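Local coordinates for p-47 protein (Clostridium botulinum, PDB 6EKT) that may belong to a progenitor toxin complex that protects botulinum neurotoxin type A2 in the host gut, and has a TULIP-like lipid-binding fold, at residues 29-34 with 209-214; 49-54 with 170-175; 76-81 with 108-113; 103-108 with 143-148; 114-119 with 128-133. All coordinates share one frame; numbering follows the deposited sequence.

Contact 1 of 5, residues 29-34 with 209-214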
# COMPACT_ATOMS: atom_id res chain seq x y z
N ILE A 29 0.30 -2.23 5.10
CA ILE A 29 0.30 -1.29 3.97
C ILE A 29 1.70 -1.28 3.42
O ILE A 29 2.67 -1.18 4.18
CB ILE A 29 -0.10 0.17 4.34
CG1 ILE A 29 -1.40 0.18 5.18
CG2 ILE A 29 -0.24 1.02 3.07
CD1 ILE A 29 -1.83 1.57 5.68
N VAL A 30 1.79 -1.42 2.10
CA VAL A 30 3.09 -1.49 1.41
C VAL A 30 3.12 -0.31 0.44
O VAL A 30 2.13 -0.08 -0.28
CB VAL A 30 3.27 -2.83 0.66
CG1 VAL A 30 4.60 -2.86 -0.09
CG2 VAL A 30 3.24 -3.98 1.64
N TYR A 31 4.24 0.43 0.44
CA TYR A 31 4.41 1.60 -0.42
C TYR A 31 5.56 1.37 -1.37
O TYR A 31 6.60 0.88 -0.96
CB TYR A 31 4.74 2.82 0.44
CG TYR A 31 3.74 3.09 1.56
CD1 TYR A 31 3.84 2.43 2.78
CD2 TYR A 31 2.71 4.03 1.39
CE1 TYR A 31 2.94 2.67 3.81
CE2 TYR A 31 1.78 4.29 2.42
CZ TYR A 31 1.92 3.62 3.62
OH TYR A 31 1.03 3.85 4.63
N GLY A 32 5.38 1.73 -2.64
CA GLY A 32 6.47 1.57 -3.63
C GLY A 32 6.73 2.75 -4.55
O GLY A 32 5.80 3.50 -4.90
N CYS A 33 8.00 2.91 -4.95
CA CYS A 33 8.40 3.93 -5.93
C CYS A 33 9.44 3.36 -6.87
O CYS A 33 10.34 2.61 -6.45
CB CYS A 33 8.93 5.20 -5.26
SG CYS A 33 9.29 6.58 -6.39
N SER A 34 9.29 3.72 -8.14
CA SER A 34 10.21 3.35 -9.21
C SER A 34 11.59 3.99 -8.98
O SER A 34 11.67 5.16 -8.57
CB SER A 34 9.60 3.81 -10.55
OG SER A 34 10.55 3.78 -11.61
N LEU A 209 11.74 0.52 -5.10
CA LEU A 209 12.00 0.74 -3.68
C LEU A 209 10.67 0.58 -2.97
O LEU A 209 9.65 1.18 -3.40
CB LEU A 209 12.55 2.16 -3.39
CG LEU A 209 14.04 2.46 -3.71
CD1 LEU A 209 14.22 2.63 -5.20
CD2 LEU A 209 14.49 3.74 -3.02
N PHE A 210 10.66 -0.23 -1.91
CA PHE A 210 9.44 -0.50 -1.15
C PHE A 210 9.62 -0.18 0.31
O PHE A 210 10.71 -0.37 0.86
CB PHE A 210 9.02 -1.97 -1.30
CG PHE A 210 8.34 -2.29 -2.60
CD1 PHE A 210 7.05 -1.82 -2.85
CD2 PHE A 210 8.97 -3.09 -3.55
CE1 PHE A 210 6.41 -2.12 -4.06
CE2 PHE A 210 8.34 -3.41 -4.76
CZ PHE A 210 7.06 -2.92 -5.01
N ILE A 211 8.56 0.30 0.94
CA ILE A 211 8.48 0.40 2.41
C ILE A 211 7.32 -0.50 2.82
O ILE A 211 6.20 -0.33 2.32
CB ILE A 211 8.28 1.86 2.91
CG1 ILE A 211 9.53 2.70 2.63
CG2 ILE A 211 7.92 1.91 4.40
CD1 ILE A 211 9.31 4.22 2.70
N LEU A 212 7.60 -1.45 3.70
CA LEU A 212 6.61 -2.37 4.24
C LEU A 212 6.22 -1.88 5.63
O LEU A 212 7.11 -1.58 6.42
CB LEU A 212 7.22 -3.79 4.34
CG LEU A 212 7.39 -4.64 3.08
CD1 LEU A 212 7.95 -3.94 1.87
CD2 LEU A 212 8.21 -5.89 3.38
N SER A 213 4.92 -1.79 5.94
CA SER A 213 4.50 -1.28 7.25
C SER A 213 3.46 -2.14 7.93
O SER A 213 2.64 -2.79 7.27
CB SER A 213 3.96 0.17 7.16
OG SER A 213 2.66 0.24 6.56
N VAL A 214 3.49 -2.10 9.27
CA VAL A 214 2.36 -2.57 10.08
C VAL A 214 1.83 -1.39 10.91
O VAL A 214 2.60 -0.53 11.33
CB VAL A 214 2.80 -3.77 10.95
CG1 VAL A 214 1.82 -4.05 12.06
CG2 VAL A 214 2.90 -5.02 10.08
O HOH W 1 1.51 2.77 7.07
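The ring of Y31 turns its edge to the strand 209-214: I211 O and S213 OG lie near the ring plane, with CE1 3.7 Å from S213 OG. A water also sits in that plane, 2.7 Å from Y31 OH, and donates to S213 OG, so the phenol and the serine share one bridging molecule. On the other side of the sheet the ring of F210 has Y31 O at its edge, while G32 CA and V30 CG1 approach it obliquely; CD1 of F210 comes to 3.5 Å from G32 CA, and the absence of a side chain on G32 leaves the ring its place over the neighbouring strand. V30 CG1, anti to the backbone N (chi1 178°), comes to 3.8 Å from F210 CD1 and also meets L212 CD1.

The backbones run antiparallel, 169° between their directions, with I29-S213, Y31-I211 and C33-L209 as hydrogen-bonded pairs. Y31 N to I211 O is 2.8 Å with an almost straight N-H...O angle of 173°. At the far end I29 O takes two donors, S213 N and S213 OG; the hydroxyl reaches it at 2.8 Å because OG stands between the backbone N and the carbonyl carbon of its own residue.

All ten touching residues are buried in a six-stranded antiparallel sheet. Strand 193-199 adds to the outer side of 209-214 and strand 238-242 to that of 29-34. W413 of strand 411-413 packs on C33, L209 and I211, and helix 35-49 follows directly from S34, its N-cap residue.

Contact 2 of 5, residues 49-54 with 170-175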
# COMPACT_ATOMS: atom_id res chain seq x y z
N ASN A 49 24.53 20.10 -5.41
CA ASN A 49 25.35 20.29 -4.21
C ASN A 49 26.86 20.18 -4.47
O ASN A 49 27.66 20.41 -3.54
CB ASN A 49 24.89 19.34 -3.10
CG ASN A 49 23.63 19.81 -2.41
OD1 ASN A 49 23.64 20.77 -1.65
ND2 ASN A 49 22.52 19.11 -2.66
N ASN A 50 27.23 19.86 -5.72
CA ASN A 50 28.63 19.70 -6.17
C ASN A 50 29.48 18.92 -5.17
O ASN A 50 30.52 19.39 -4.71
CB ASN A 50 29.28 21.05 -6.49
CG ASN A 50 28.52 21.82 -7.54
OD1 ASN A 50 28.73 21.64 -8.74
ND2 ASN A 50 27.62 22.69 -7.10
N ILE A 51 29.00 17.72 -4.86
CA ILE A 51 29.58 16.88 -3.81
C ILE A 51 31.01 16.49 -4.14
O ILE A 51 31.29 15.91 -5.20
CB ILE A 51 28.71 15.61 -3.56
CG1 ILE A 51 27.24 15.98 -3.27
CG2 ILE A 51 29.32 14.74 -2.47
CD1 ILE A 51 26.98 16.68 -1.95
N GLN A 52 31.91 16.85 -3.23
CA GLN A 52 33.26 16.31 -3.23
C GLN A 52 33.67 15.76 -1.86
O GLN A 52 33.34 16.36 -0.82
CB GLN A 52 34.29 17.30 -3.79
CG GLN A 52 34.56 18.56 -2.97
CD GLN A 52 35.86 19.24 -3.39
OE1 GLN A 52 36.86 19.20 -2.67
NE2 GLN A 52 35.86 19.83 -4.58
N PHE A 53 34.33 14.61 -1.88
CA PHE A 53 34.80 13.96 -0.66
C PHE A 53 36.32 14.07 -0.62
O PHE A 53 37.01 13.65 -1.57
CB PHE A 53 34.41 12.45 -0.62
CG PHE A 53 32.93 12.16 -0.40
CD1 PHE A 53 31.99 13.17 -0.12
CD2 PHE A 53 32.47 10.84 -0.45
CE1 PHE A 53 30.64 12.86 0.09
CE2 PHE A 53 31.14 10.52 -0.24
CZ PHE A 53 30.22 11.53 0.02
N LEU A 54 36.82 14.64 0.48
CA LEU A 54 38.25 14.64 0.82
C LEU A 54 38.52 13.84 2.09
O LEU A 54 37.73 13.86 3.03
CB LEU A 54 38.78 16.07 1.03
CG LEU A 54 38.57 17.16 -0.02
CD1 LEU A 54 38.75 18.56 0.58
CD2 LEU A 54 39.55 16.97 -1.16
N GLU A 170 30.15 11.71 5.65
CA GLU A 170 28.78 11.25 5.84
C GLU A 170 27.75 12.42 5.97
O GLU A 170 26.70 12.37 5.35
CB GLU A 170 28.74 10.24 6.99
CG GLU A 170 27.44 10.07 7.75
CD GLU A 170 27.40 10.87 9.03
OE1 GLU A 170 28.39 10.82 9.80
OE2 GLU A 170 26.37 11.52 9.29
N LYS A 171 28.10 13.47 6.71
CA LYS A 171 27.22 14.63 6.90
C LYS A 171 26.83 15.37 5.62
O LYS A 171 25.84 16.08 5.58
CB LYS A 171 27.81 15.62 7.92
CG LYS A 171 27.98 15.04 9.33
CD LYS A 171 26.66 14.96 10.10
CE LYS A 171 26.81 14.16 11.39
NZ LYS A 171 27.79 14.75 12.35
N GLN A 172 27.61 15.17 4.56
CA GLN A 172 27.37 15.84 3.27
C GLN A 172 26.20 15.28 2.47
O GLN A 172 25.64 15.98 1.63
CB GLN A 172 28.60 15.74 2.40
CG GLN A 172 29.67 16.76 2.70
CD GLN A 172 30.43 17.11 1.45
OE1 GLN A 172 29.89 17.75 0.55
NE2 GLN A 172 31.67 16.68 1.38
N ILE A 173 25.87 14.02 2.71
CA ILE A 173 24.79 13.34 2.02
C ILE A 173 23.61 13.27 2.98
O ILE A 173 23.68 12.59 4.01
CB ILE A 173 25.22 11.92 1.55
CG1 ILE A 173 26.50 11.95 0.70
CG2 ILE A 173 24.05 11.18 0.87
CD1 ILE A 173 26.42 12.69 -0.63
N SER A 174 22.55 14.02 2.65
CA SER A 174 21.27 14.01 3.38
C SER A 174 20.11 13.84 2.41
O SER A 174 19.03 14.41 2.65
CB SER A 174 21.03 15.33 4.13
OG SER A 174 22.17 15.79 4.82
N TYR A 175 20.29 13.07 1.34
CA TYR A 175 19.18 12.84 0.42
C TYR A 175 18.05 12.06 1.12
O TYR A 175 18.30 11.04 1.77
CB TYR A 175 19.61 12.16 -0.89
CG TYR A 175 18.45 11.95 -1.81
CD1 TYR A 175 17.98 12.99 -2.63
CD2 TYR A 175 17.76 10.72 -1.84
CE1 TYR A 175 16.89 12.81 -3.46
CE2 TYR A 175 16.66 10.53 -2.67
CZ TYR A 175 16.23 11.57 -3.48
OH TYR A 175 15.14 11.38 -4.29
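Q172 and the backbone of Q52 form the polar centre of this contact. The glutamine starts with CG anti to its carbonyl carbon, then bends at chi2 (-149°), which carries the amide across to the strand. There Q172 NE2 donates to Q52 O at 2.8 Å, with an N-H...O angle of 152°. The acceptor lies close to the amide plane, whereas the donor is tilted from the plane of the Q52 carbonyl. A second bond from NE2 to N169 OD1 fixes the rotation of the amide, since both partners call for the nitrogen on that side.

The Q172 and F53 side chains slide past each other in opposite directions, Q172 NE2 3.8 Å from F53 CD1 and near the ring plane, with amide and ring planes 67° apart. I173 CG1 meets the same ring in its plane, 3.8 Å from F53 CZ. I51 and I173 cross obliquely, I51 CG2 touching I173 CD1 at 4.0 Å. The other branch of I51 ends with CD1 3.9 Å from Q172 O.

The contact joins the start of strand 52-57, just past the Schellman motif at N50 that ends helix 35-49, to the short 3-10 turn after helix 152-168. F53 makes edge-to-face contacts with F166 of that helix and F68 of strand 62-68, while I173 packs on F129 and F131 of strand 124-141.

Contact 3 of 5, residues 76-81 with 108-113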
# COMPACT_ATOMS: atom_id res chain seq x y z
N GLY A 76 20.11 -5.19 -8.25
CA GLY A 76 20.99 -6.20 -7.68
C GLY A 76 21.17 -6.00 -6.20
O GLY A 76 21.69 -6.89 -5.50
N GLY A 77 20.75 -4.83 -5.72
CA GLY A 77 20.70 -4.53 -4.30
C GLY A 77 19.96 -5.60 -3.53
O GLY A 77 18.84 -6.00 -3.88
N SER A 78 20.61 -6.04 -2.49
CA SER A 78 20.10 -7.05 -1.66
C SER A 78 19.38 -6.40 -0.53
O SER A 78 19.87 -5.44 0.02
CB SER A 78 21.28 -7.80 -1.08
OG SER A 78 22.27 -6.92 -0.58
N SER A 79 18.22 -6.93 -0.21
CA SER A 79 17.47 -6.49 0.95
C SER A 79 17.37 -4.99 1.21
O SER A 79 16.77 -4.30 0.43
CB SER A 79 17.95 -7.24 2.20
OG SER A 79 19.19 -6.79 2.66
N ASN A 80 18.00 -4.55 2.30
CA ASN A 80 17.97 -3.20 2.73
C ASN A 80 19.15 -2.34 2.29
O ASN A 80 19.44 -1.40 2.90
CB ASN A 80 17.77 -3.10 4.23
CG ASN A 80 18.72 -3.97 4.99
OD1 ASN A 80 19.87 -3.96 4.74
ND2 ASN A 80 18.21 -4.71 5.94
N PHE A 81 19.83 -2.75 1.26
CA PHE A 81 20.87 -1.96 0.60
C PHE A 81 20.36 -1.46 -0.74
O PHE A 81 19.60 -2.16 -1.42
CB PHE A 81 22.12 -2.82 0.31
CG PHE A 81 22.94 -3.17 1.51
CD1 PHE A 81 22.67 -4.33 2.25
CD2 PHE A 81 24.02 -2.36 1.90
CE1 PHE A 81 23.44 -4.67 3.35
CE2 PHE A 81 24.78 -2.68 3.01
CZ PHE A 81 24.49 -3.84 3.74
N VAL A 108 31.08 0.73 -8.04
CA VAL A 108 29.76 0.25 -7.69
C VAL A 108 29.79 -0.10 -6.21
O VAL A 108 30.58 -0.97 -5.77
CB VAL A 108 29.33 -0.97 -8.54
CG1 VAL A 108 27.92 -1.41 -8.18
CG2 VAL A 108 29.45 -0.65 -10.02
N LEU A 109 28.96 0.59 -5.44
CA LEU A 109 28.83 0.36 -4.03
C LEU A 109 27.44 -0.18 -3.70
O LEU A 109 26.51 -0.11 -4.52
CB LEU A 109 29.08 1.66 -3.25
CG LEU A 109 30.32 2.48 -3.61
CD1 LEU A 109 30.33 3.83 -2.91
CD2 LEU A 109 31.58 1.70 -3.28
N GLU A 110 27.33 -0.73 -2.50
CA GLU A 110 26.03 -0.95 -1.89
C GLU A 110 26.00 -0.21 -0.57
O GLU A 110 26.90 -0.35 0.25
CB GLU A 110 25.74 -2.44 -1.70
CG GLU A 110 25.15 -3.07 -2.94
CD GLU A 110 24.74 -4.52 -2.77
OE1 GLU A 110 24.66 -5.20 -3.79
OE2 GLU A 110 24.49 -4.98 -1.62
N ILE A 111 24.95 0.60 -0.37
CA ILE A 111 24.85 1.39 0.85
C ILE A 111 23.50 1.10 1.49
O ILE A 111 22.48 1.11 0.80
CB ILE A 111 25.06 2.91 0.61
CG1 ILE A 111 26.41 3.18 -0.10
CG2 ILE A 111 24.98 3.68 1.94
CD1 ILE A 111 26.76 4.64 -0.36
N LYS A 112 23.53 0.86 2.79
CA LYS A 112 22.32 0.60 3.57
C LYS A 112 21.44 1.85 3.64
O LYS A 112 21.95 2.97 3.67
CB LYS A 112 22.71 0.15 4.97
CG LYS A 112 21.56 -0.44 5.77
CD LYS A 112 21.98 -0.92 7.15
CE LYS A 112 22.75 -2.23 7.13
NZ LYS A 112 21.94 -3.34 6.58
N LEU A 113 20.12 1.64 3.62
CA LEU A 113 19.16 2.69 3.98
C LEU A 113 18.62 2.38 5.36
O LEU A 113 18.46 1.21 5.72
CB LEU A 113 18.02 2.79 2.95
CG LEU A 113 18.33 2.93 1.44
CD1 LEU A 113 17.10 3.30 0.63
CD2 LEU A 113 19.42 3.94 1.14
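F81 and K112 face each other where the loop 76-81 enters its strand, with CA atoms 4.2 Å apart in an antiparallel non-hydrogen-bonded pair. The ring meets the backbone of 110-112 obliquely, F81 CD2 3.4 Å from K112 N, and the lysine side chain slants across it, K112 NZ reaching 3.8 Å from F81 CE1. That ammonium is tied to the loop: NZ donates to N80 OD1 at 2.8 Å, arriving from above the plane of the asparagine carbonyl. Bends at chi3 (-76°) and chi4 (-62°) fold the end of the lysine back onto the loop, where it runs beside N80 and points the same way. The backbones add one bond, L113 N to N80 O at 3.2 Å, nearly straight at 168°.

The loop ends in a type II' beta turn from S78 to F81, closed by F81 N to S78 O, and it leads into strand 81-88, the antiparallel neighbour of strand 108-118 in a six-stranded sheet. S79 takes the positive phi of the turn.

Two residues earlier on the strand than K112, E110 crosses the F81 side chain at about a right angle, its OE2 3.7 Å from F81 CB, and accepts a weak hydrogen bond of 3.1 Å from S78 OG. Its stronger partners are basic residues of the flanking strands: OE2 forms a salt bridge with K140 and OE1 one with R83. Such pairing would be expected to favour the ionised carboxylate. K140 also makes a cation-pi contact with F81.

Contact 4 of 5, residues 103-108 with 143-148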
# COMPACT_ATOMS: atom_id res chain seq x y z
N SER A 103 39.98 10.32 -12.35
CA SER A 103 39.09 10.74 -13.45
C SER A 103 38.64 9.53 -14.27
O SER A 103 39.48 8.74 -14.70
CB SER A 103 39.78 11.75 -14.36
OG SER A 103 40.15 12.91 -13.64
N GLY A 104 37.33 9.39 -14.44
CA GLY A 104 36.76 8.30 -15.23
C GLY A 104 36.64 6.97 -14.52
O GLY A 104 36.29 5.96 -15.14
N ILE A 105 36.91 6.95 -13.21
CA ILE A 105 36.73 5.75 -12.37
C ILE A 105 35.25 5.68 -11.93
O ILE A 105 34.66 6.71 -11.53
CB ILE A 105 37.75 5.71 -11.19
CG1 ILE A 105 39.13 5.19 -11.66
CG2 ILE A 105 37.29 4.79 -10.06
CD1 ILE A 105 39.84 6.05 -12.68
N ASN A 106 34.68 4.48 -12.01
CA ASN A 106 33.24 4.26 -11.88
C ASN A 106 32.92 3.12 -10.88
O ASN A 106 32.60 1.99 -11.30
CB ASN A 106 32.63 4.03 -13.28
CG ASN A 106 31.11 4.07 -13.29
OD1 ASN A 106 30.47 4.56 -12.34
ND2 ASN A 106 30.53 3.56 -14.37
N PRO A 107 33.01 3.40 -9.56
CA PRO A 107 32.77 2.38 -8.54
C PRO A 107 31.30 1.99 -8.42
O PRO A 107 30.40 2.79 -8.70
CB PRO A 107 33.23 3.06 -7.24
CG PRO A 107 34.04 4.26 -7.66
CD PRO A 107 33.36 4.69 -8.93
N VAL A 108 31.08 0.73 -8.04
CA VAL A 108 29.76 0.25 -7.69
C VAL A 108 29.79 -0.10 -6.21
O VAL A 108 30.58 -0.97 -5.77
CB VAL A 108 29.33 -0.97 -8.54
CG1 VAL A 108 27.92 -1.41 -8.18
CG2 VAL A 108 29.45 -0.65 -10.02
N VAL A 143 32.27 -3.26 -6.99
CA VAL A 143 33.31 -3.18 -8.04
C VAL A 143 34.08 -1.87 -7.84
O VAL A 143 33.48 -0.79 -7.76
CB VAL A 143 32.73 -3.21 -9.48
CG1 VAL A 143 33.84 -3.30 -10.52
CG2 VAL A 143 31.76 -4.37 -9.67
N SER A 144 35.40 -1.96 -7.76
CA SER A 144 36.24 -0.77 -7.57
C SER A 144 36.13 0.19 -8.76
O SER A 144 35.97 1.41 -8.59
CB SER A 144 37.70 -1.17 -7.29
OG SER A 144 37.76 -1.97 -6.11
N ASP A 145 36.18 -0.37 -9.96
CA ASP A 145 36.02 0.40 -11.19
C ASP A 145 35.40 -0.46 -12.28
O ASP A 145 36.03 -1.38 -12.81
CB ASP A 145 37.37 1.00 -11.66
CG ASP A 145 37.21 1.97 -12.83
OD1 ASP A 145 36.09 2.39 -13.16
OD2 ASP A 145 38.24 2.33 -13.44
N LEU A 146 34.16 -0.13 -12.62
CA LEU A 146 33.43 -0.77 -13.71
C LEU A 146 34.15 -0.59 -15.07
O LEU A 146 33.92 -1.38 -16.00
CB LEU A 146 32.01 -0.20 -13.74
CG LEU A 146 30.79 -1.04 -14.14
CD1 LEU A 146 30.70 -2.37 -13.39
CD2 LEU A 146 29.54 -0.22 -13.91
N ASN A 147 35.02 0.42 -15.16
CA ASN A 147 35.79 0.72 -16.38
C ASN A 147 37.16 0.01 -16.47
O ASN A 147 37.88 0.18 -17.46
CB ASN A 147 35.96 2.25 -16.52
CG ASN A 147 34.63 2.97 -16.70
OD1 ASN A 147 33.69 2.44 -17.29
ND2 ASN A 147 34.56 4.20 -16.20
N GLY A 148 37.50 -0.77 -15.44
CA GLY A 148 38.70 -1.64 -15.42
C GLY A 148 40.07 -1.01 -15.22
O GLY A 148 41.09 -1.65 -15.47
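D145 and N106 hold the tight centre of this contact. The aspartate has CG anti to its backbone N (chi1 -172°), which takes OD1 across to the backbone of N106, whose N donates to it at 2.8 Å. From the opposite face of the carboxylate N147 N reaches the same OD1 at 3.0 Å, closing an Asx turn inside the type I beta turn D145-G148. One oxygen thus pins the turn and the facing chain together. N106 O repays the link by accepting from L146 N at 2.9 Å, the N-H...O angle being 171°. I105 packs against the other oxygen, with CG1 3.5 Å from D145 OD2, the two side chains crossing at about a right angle; OD2 itself accepts from N149 N.

Towards V108 the chains adopt sheet geometry: V108 and V143 form an antiparallel hydrogen-bonded pair, V108 N to V143 O being 2.9 Å. P107 cannot donate, and S144 O, 3.3 Å from P107 CA, is buried without a hydrogen-bonding partner.

G104, L146 and N147 are exposed. On this side N147 ND2 donates to G104 O at 2.7 Å, a short bond with the acceptor near the amide plane, but the apolar packing is sparser. L146 lies alongside N106 and touches V108 CG2 with CD2 at 3.9 Å.

The segment 103-108 passes from strand 99-101 of a four-stranded sheet into strand 108-118 of a six-stranded one and bonds to strand 81-88, while 143-148 leads from strand 124-141 into helix 152-168, whose F158 packs on I105 and P107.

Contact 5 of 5, residues 114-119 with 128-133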
# COMPACT_ATOMS: atom_id res chain seq x y z
N ASP A 114 18.40 3.42 6.15
CA ASP A 114 17.69 3.27 7.41
C ASP A 114 16.73 4.44 7.61
O ASP A 114 16.85 5.46 6.94
CB ASP A 114 18.68 3.18 8.59
CG ASP A 114 19.11 1.75 8.86
OD1 ASP A 114 18.23 0.88 9.08
OD2 ASP A 114 20.34 1.49 8.83
N PHE A 115 15.77 4.25 8.51
CA PHE A 115 14.85 5.32 8.89
C PHE A 115 15.48 6.10 10.04
O PHE A 115 15.90 5.51 11.03
CB PHE A 115 13.49 4.76 9.26
CG PHE A 115 12.75 4.15 8.10
CD1 PHE A 115 12.93 2.81 7.76
CD2 PHE A 115 11.89 4.93 7.33
CE1 PHE A 115 12.25 2.25 6.67
CE2 PHE A 115 11.21 4.38 6.25
CZ PHE A 115 11.40 3.05 5.92
N PHE A 116 15.57 7.42 9.89
CA PHE A 116 16.22 8.29 10.88
C PHE A 116 15.24 9.20 11.59
O PHE A 116 14.24 9.62 11.00
CB PHE A 116 17.34 9.11 10.23
CG PHE A 116 18.54 8.27 9.87
CD1 PHE A 116 18.62 7.64 8.62
CD2 PHE A 116 19.56 8.08 10.79
CE1 PHE A 116 19.70 6.83 8.30
CE2 PHE A 116 20.66 7.28 10.47
CZ PHE A 116 20.73 6.67 9.23
N ASN A 117 15.53 9.46 12.87
CA ASN A 117 14.74 10.38 13.70
C ASN A 117 15.12 11.82 13.41
O ASN A 117 16.26 12.13 13.05
CB ASN A 117 14.96 10.12 15.21
CG ASN A 117 14.53 8.73 15.64
OD1 ASN A 117 13.43 8.27 15.33
ND2 ASN A 117 15.42 8.04 16.35
N ASP A 118 14.14 12.70 13.57
CA ASP A 118 14.38 14.12 13.59
C ASP A 118 14.17 14.62 15.01
O ASP A 118 13.07 14.50 15.56
CB ASP A 118 13.44 14.82 12.62
CG ASP A 118 13.79 16.27 12.45
OD1 ASP A 118 13.47 17.06 13.36
OD2 ASP A 118 14.44 16.60 11.43
N ILE A 119 15.22 15.19 15.60
CA ILE A 119 15.17 15.57 17.02
C ILE A 119 14.15 16.65 17.38
O ILE A 119 13.74 16.71 18.54
CB ILE A 119 16.56 15.91 17.62
CG1 ILE A 119 17.25 17.08 16.89
CG2 ILE A 119 17.43 14.65 17.66
CD1 ILE A 119 17.14 18.44 17.59
N LYS A 128 16.96 7.43 4.56
CA LYS A 128 18.20 8.02 4.07
C LYS A 128 19.29 6.94 4.00
O LYS A 128 19.19 5.89 4.66
CB LYS A 128 18.71 9.12 5.02
CG LYS A 128 17.82 10.35 5.18
CD LYS A 128 18.62 11.49 5.79
CE LYS A 128 18.62 11.43 7.32
NZ LYS A 128 19.25 12.67 7.86
N PHE A 129 20.33 7.22 3.21
CA PHE A 129 21.58 6.45 3.27
C PHE A 129 22.12 6.36 4.70
O PHE A 129 22.11 7.36 5.44
CB PHE A 129 22.66 7.11 2.42
CG PHE A 129 22.54 6.86 0.94
CD1 PHE A 129 22.56 5.57 0.42
CD2 PHE A 129 22.43 7.93 0.07
CE1 PHE A 129 22.46 5.34 -0.95
CE2 PHE A 129 22.35 7.71 -1.31
CZ PHE A 129 22.38 6.42 -1.81
N ASN A 130 22.60 5.18 5.06
CA ASN A 130 23.32 4.99 6.31
C ASN A 130 24.71 4.43 5.98
O ASN A 130 24.84 3.28 5.56
CB ASN A 130 22.56 4.05 7.24
CG ASN A 130 23.18 3.96 8.62
OD1 ASN A 130 24.22 4.58 8.90
ND2 ASN A 130 22.57 3.17 9.48
N PHE A 131 25.72 5.28 6.17
CA PHE A 131 27.10 4.95 5.84
C PHE A 131 27.74 4.06 6.91
O PHE A 131 28.81 3.48 6.68
CB PHE A 131 27.93 6.23 5.67
CG PHE A 131 27.71 6.97 4.36
CD1 PHE A 131 26.63 6.70 3.52
CD2 PHE A 131 28.58 8.00 4.00
CE1 PHE A 131 26.43 7.43 2.35
CE2 PHE A 131 28.39 8.73 2.83
CZ PHE A 131 27.31 8.44 2.00
N GLY A 132 27.11 4.00 8.09
CA GLY A 132 27.59 3.17 9.21
C GLY A 132 28.93 3.63 9.73
O GLY A 132 29.17 4.84 9.90
N SER A 133 29.82 2.66 9.98
CA SER A 133 31.15 2.95 10.52
C SER A 133 32.12 1.89 10.01
O SER A 133 31.71 0.97 9.31
CB SER A 133 31.13 3.01 12.05
OG SER A 133 30.94 1.72 12.62
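D114 pairs with K128 in the beta hairpin of strands 108-118 and 124-141, within a six-stranded antiparallel sheet. The backbone bonds run both ways, D114 N to K128 O at 3.0 Å and K128 N to D114 O at 3.1 Å, so this is a hydrogen-bonded pair. The short strand segments lie 104° apart in direction, and D114-K128 is the one bridge between them.

Polar side chains add a second link on the face that carries D114 and K128. N130 is turned so that CG lies beside its own carbonyl carbon, and from there ND2 reaches D114 OD2 at 2.9 Å. The bond is nearly straight at 169° and meets the carboxylate on its anti side, while the carboxylate and amide planes are steeply inclined to each other.

Ring packing belongs to F116. Its ring has K128 O and N130 CB in plane at its edge, and F116 CZ lies 3.7 Å from N130 CG, the amide plane being turned 76° from the ring. K128 crosses the phenylalanine at about a right angle: its CB is 3.9 Å from F116 CD1, and a bend at chi3 lets CE come as near to F116 CB. F129 faces away from this strand segment and meets F177 edge-to-face.

The amide of N130 is held at its other end by an Asx turn, in which G132 N donates to N130 OD1 at 3.1 Å from above the carbonyl plane.

Overall arrangement
Contacts 3 and 5 work on one sheet: both use strand 108-118, and K112 O lies 2.7 Å from N130 N, a probable hydrogen bond, with I111 and L113 packed on F129. Contact 4 shares V108 with contact 3, and their centres are 17 Å apart. Contact 2 touches contact 5, its centre 14 Å away, where Y175 O lies 3.5 Å from K128 CG. Contact 1 lies in another sheet, near the centre of the chain, and reaches contact 5 where I211 CG1 meets F115 CZ at 3.8 Å; contact 4 is the most distant from it, 31 Å between centres. Contacts 2 to 5 all fall within the chain segment spanned by contact 1.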